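Local coordinates for hydrogen peroxide-inducible genes activator (PDB 6G1D), which is a LysR-type transcription factor that senses hydrogen peroxide and probably binds DNA to control peroxide-responsive genes, at residues Thr29-Leu34 against Pro39-Ala44. The protein carries 1 engineered substitution. Numbering follows the deposited sequence.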
ATOM      1  N   THR B  29       3.622  14.392  37.510  1.00 66.77           N
ATOM      2  CA  THR B  29       4.036  13.284  36.645  1.00 69.30           C
ATOM      3  C   THR B  29       5.289  13.693  35.870  1.00 66.29           C
ATOM      4  O   THR B  29       6.234  12.905  35.757  1.00 65.20           O
ATOM      5  CB  THR B  29       2.914  12.923  35.636  1.00 75.92           C
ATOM      6  OG1 THR B  29       1.734  12.545  36.355  1.00 87.33           O
ATOM      7  CG2 THR B  29       3.339  11.784  34.699  1.00 81.28           C
ATOM      8  N   ALA B  30       5.320  14.939  35.372  1.00 55.98           N
ATOM      9  CA  ALA B  30       6.467  15.391  34.578  1.00 53.86           C
ATOM     10  C   ALA B  30       7.727  15.407  35.429  1.00 53.67           C
ATOM     11  O   ALA B  30       8.797  14.966  34.995  1.00 53.20           O
ATOM     12  CB  ALA B  30       6.199  16.777  33.957  1.00 51.92           C
ATOM     13  N   ALA B  31       7.586  15.877  36.655  1.00 56.34           N
ATOM     14  CA  ALA B  31       8.713  15.983  37.578  1.00 56.54           C
ATOM     15  C   ALA B  31       9.259  14.615  37.925  1.00 58.13           C
ATOM     16  O   ALA B  31      10.478  14.424  37.989  1.00 57.83           O
ATOM     17  CB  ALA B  31       8.293  16.733  38.871  1.00 57.60           C
ATOM     18  N   THR B  32       8.376  13.670  38.192  1.00 62.52           N
ATOM     19  CA  THR B  32       8.797  12.284  38.528  1.00 64.42           C
ATOM     20  C   THR B  32       9.465  11.662  37.304  1.00 63.58           C
ATOM     21  O   THR B  32      10.453  10.971  37.442  1.00 64.15           O
ATOM     22  CB  THR B  32       7.627  11.416  39.014  1.00 66.91           C
ATOM     23  OG1 THR B  32       6.629  11.352  37.992  1.00 66.61           O
ATOM     24  CG2 THR B  32       7.004  11.985  40.291  1.00 68.17           C
ATOM     25  N   LYS B  33       8.953  11.945  36.113  1.00 66.60           N
ATOM     26  CA  LYS B  33       9.587  11.428  34.880  1.00 70.84           C
ATOM     27  C   LYS B  33      11.044  11.878  34.738  1.00 67.40           C
ATOM     28  O   LYS B  33      11.876  11.134  34.283  1.00 68.18           O
ATOM     29  CB  LYS B  33       8.790  11.805  33.621  1.00 69.22           C
ATOM     30  CG  LYS B  33       9.249  11.029  32.412  1.00 80.15           C
ATOM     31  CD  LYS B  33       8.150  10.856  31.387  1.00 88.23           C
ATOM     32  CE  LYS B  33       8.623   9.982  30.228  1.00 89.43           C
ATOM     33  NZ  LYS B  33       7.470   9.431  29.471  1.00 95.64           N
ATOM     34  N   LEU B  34      11.330  13.113  35.143  1.00 70.48           N
ATOM     35  CA  LEU B  34      12.675  13.702  35.050  1.00 65.14           C
ATOM     36  C   LEU B  34      13.509  13.539  36.303  1.00 64.03           C
ATOM     37  O   LEU B  34      14.643  14.025  36.348  1.00 65.95           O
ATOM     38  CB  LEU B  34      12.543  15.214  34.702  1.00 62.55           C
ATOM     39  CG  LEU B  34      11.879  15.468  33.301  1.00 58.86           C
ATOM     40  CD1 LEU B  34      11.493  16.912  33.117  1.00 59.24           C
ATOM     41  CD2 LEU B  34      12.831  15.002  32.194  1.00 59.35           C
ATOM     42  N   PRO B  39       9.127  21.962  42.508  1.00 65.85           N
ATOM     43  CA  PRO B  39       9.763  23.286  42.447  1.00 64.42           C
ATOM     44  C   PRO B  39      10.879  23.409  41.388  1.00 62.19           C
ATOM     45  O   PRO B  39      10.907  24.414  40.670  1.00 60.94           O
ATOM     46  CB  PRO B  39      10.329  23.486  43.875  1.00 66.83           C
ATOM     47  CG  PRO B  39       9.475  22.626  44.758  1.00 69.01           C
ATOM     48  CD  PRO B  39       8.953  21.494  43.898  1.00 67.84           C
ATOM     49  N   SER B  40      11.755  22.404  41.266  1.00 58.98           N
ATOM     50  CA  SER B  40      12.824  22.423  40.236  1.00 57.14           C
ATOM     51  C   SER B  40      12.277  22.460  38.819  1.00 55.14           C
ATOM     52  O   SER B  40      12.787  23.193  37.952  1.00 53.72           O
ATOM     53  CB  SER B  40      13.761  21.215  40.370  1.00 57.57           C
ATOM     54  OG  SER B  40      14.591  21.371  41.519  1.00 59.29           O
ATOM     55  N   LEU B  41      11.244  21.661  38.583  1.00 47.43           N
ATOM     56  CA  LEU B  41      10.551  21.634  37.294  1.00 45.97           C
ATOM     57  C   LEU B  41       9.987  23.004  36.974  1.00 45.32           C
ATOM     58  O   LEU B  41      10.187  23.493  35.875  1.00 43.83           O
ATOM     59  CB  LEU B  41       9.422  20.612  37.319  1.00 46.89           C
ATOM     60  CG  LEU B  41       8.733  20.374  35.964  1.00 45.77           C
ATOM     61  CD1 LEU B  41       9.474  19.387  35.073  1.00 45.18           C
ATOM     62  CD2 LEU B  41       7.279  19.965  36.236  1.00 47.12           C
ATOM     63  N   SER B  42       9.247  23.600  37.908  1.00 53.86           N
ATOM     64  CA  SER B  42       8.636  24.916  37.671  1.00 53.66           C
ATOM     65  C   SER B  42       9.694  26.019  37.451  1.00 53.02           C
ATOM     66  O   SER B  42       9.493  26.861  36.606  1.00 52.11           O
ATOM     67  CB  SER B  42       7.675  25.280  38.808  1.00 55.74           C
ATOM     68  OG  SER B  42       8.393  25.642  39.952  1.00 57.19           O
ATOM     69  N   GLN B  43      10.801  25.974  38.183  1.00 55.22           N
ATOM     70  CA  GLN B  43      11.934  26.901  37.994  1.00 56.28           C
ATOM     71  C   GLN B  43      12.538  26.805  36.593  1.00 52.91           C
ATOM     72  O   GLN B  43      12.814  27.812  35.983  1.00 54.19           O
ATOM     73  CB  GLN B  43      13.070  26.656  39.011  1.00 57.71           C
ATOM     74  CG  GLN B  43      14.209  27.703  38.868  1.00 62.04           C
ATOM     75  CD  GLN B  43      15.665  27.171  38.717  1.00 71.42           C
ATOM     76  OE1 GLN B  43      16.259  26.711  39.707  1.00 69.51           O
ATOM     77  NE2 GLN B  43      16.259  27.310  37.485  1.00 62.13           N
ATOM     78  N   ALA B  44      12.741  25.594  36.099  1.00 49.55           N
ATOM     79  CA  ALA B  44      13.247  25.362  34.746  1.00 47.97           C
ATOM     80  C   ALA B  44      12.271  25.888  33.697  1.00 47.03           C
ATOM     81  O   ALA B  44      12.678  26.540  32.732  1.00 46.09           O
ATOM     82  CB  ALA B  44      13.520  23.876  34.511  1.00 48.68           C
TER
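Ala31 and Leu41 are where the backbones of these segments come nearest, their CA atoms 5.9 Å apart, Ala31 lying within helix 27-33 and Leu41 in the first turn of helix 38-52. No hydrogen bond joins the segments, and the contact is mainly apolar. Leu41 provides the whole face of 39-44 that touches 29-34. A chi1 of -173° carries its side chain across to the other helix, where its two methyl branches part: CD2 lies 4.1 Å from CB of Ala30, 4.3 Å from CB of Ala31 and 4.1 Å from the backbone N of Ala31, while CD1 meets CD1 of Leu34 at 3.7 Å. The alanines suit their places because a single methyl lets the helices come near and still offers a greasy surface to the branched leucine, whose fork can reach both alanines and Leu34 at once. Leu34, whose side chain crosses that of Leu41 at about a right angle, adds its own CD1. Ala30 and Leu34 further rest on Thr20, and Leu41 on Thr17, which brings helix 12-24 in as a third wall. Helices 27-33 and 38-52 with their connection form the helix-turn-helix, packed on helix 12-24, of the LysR family's DNA-binding domain, in which helix 38-52 is probably the recognition helix.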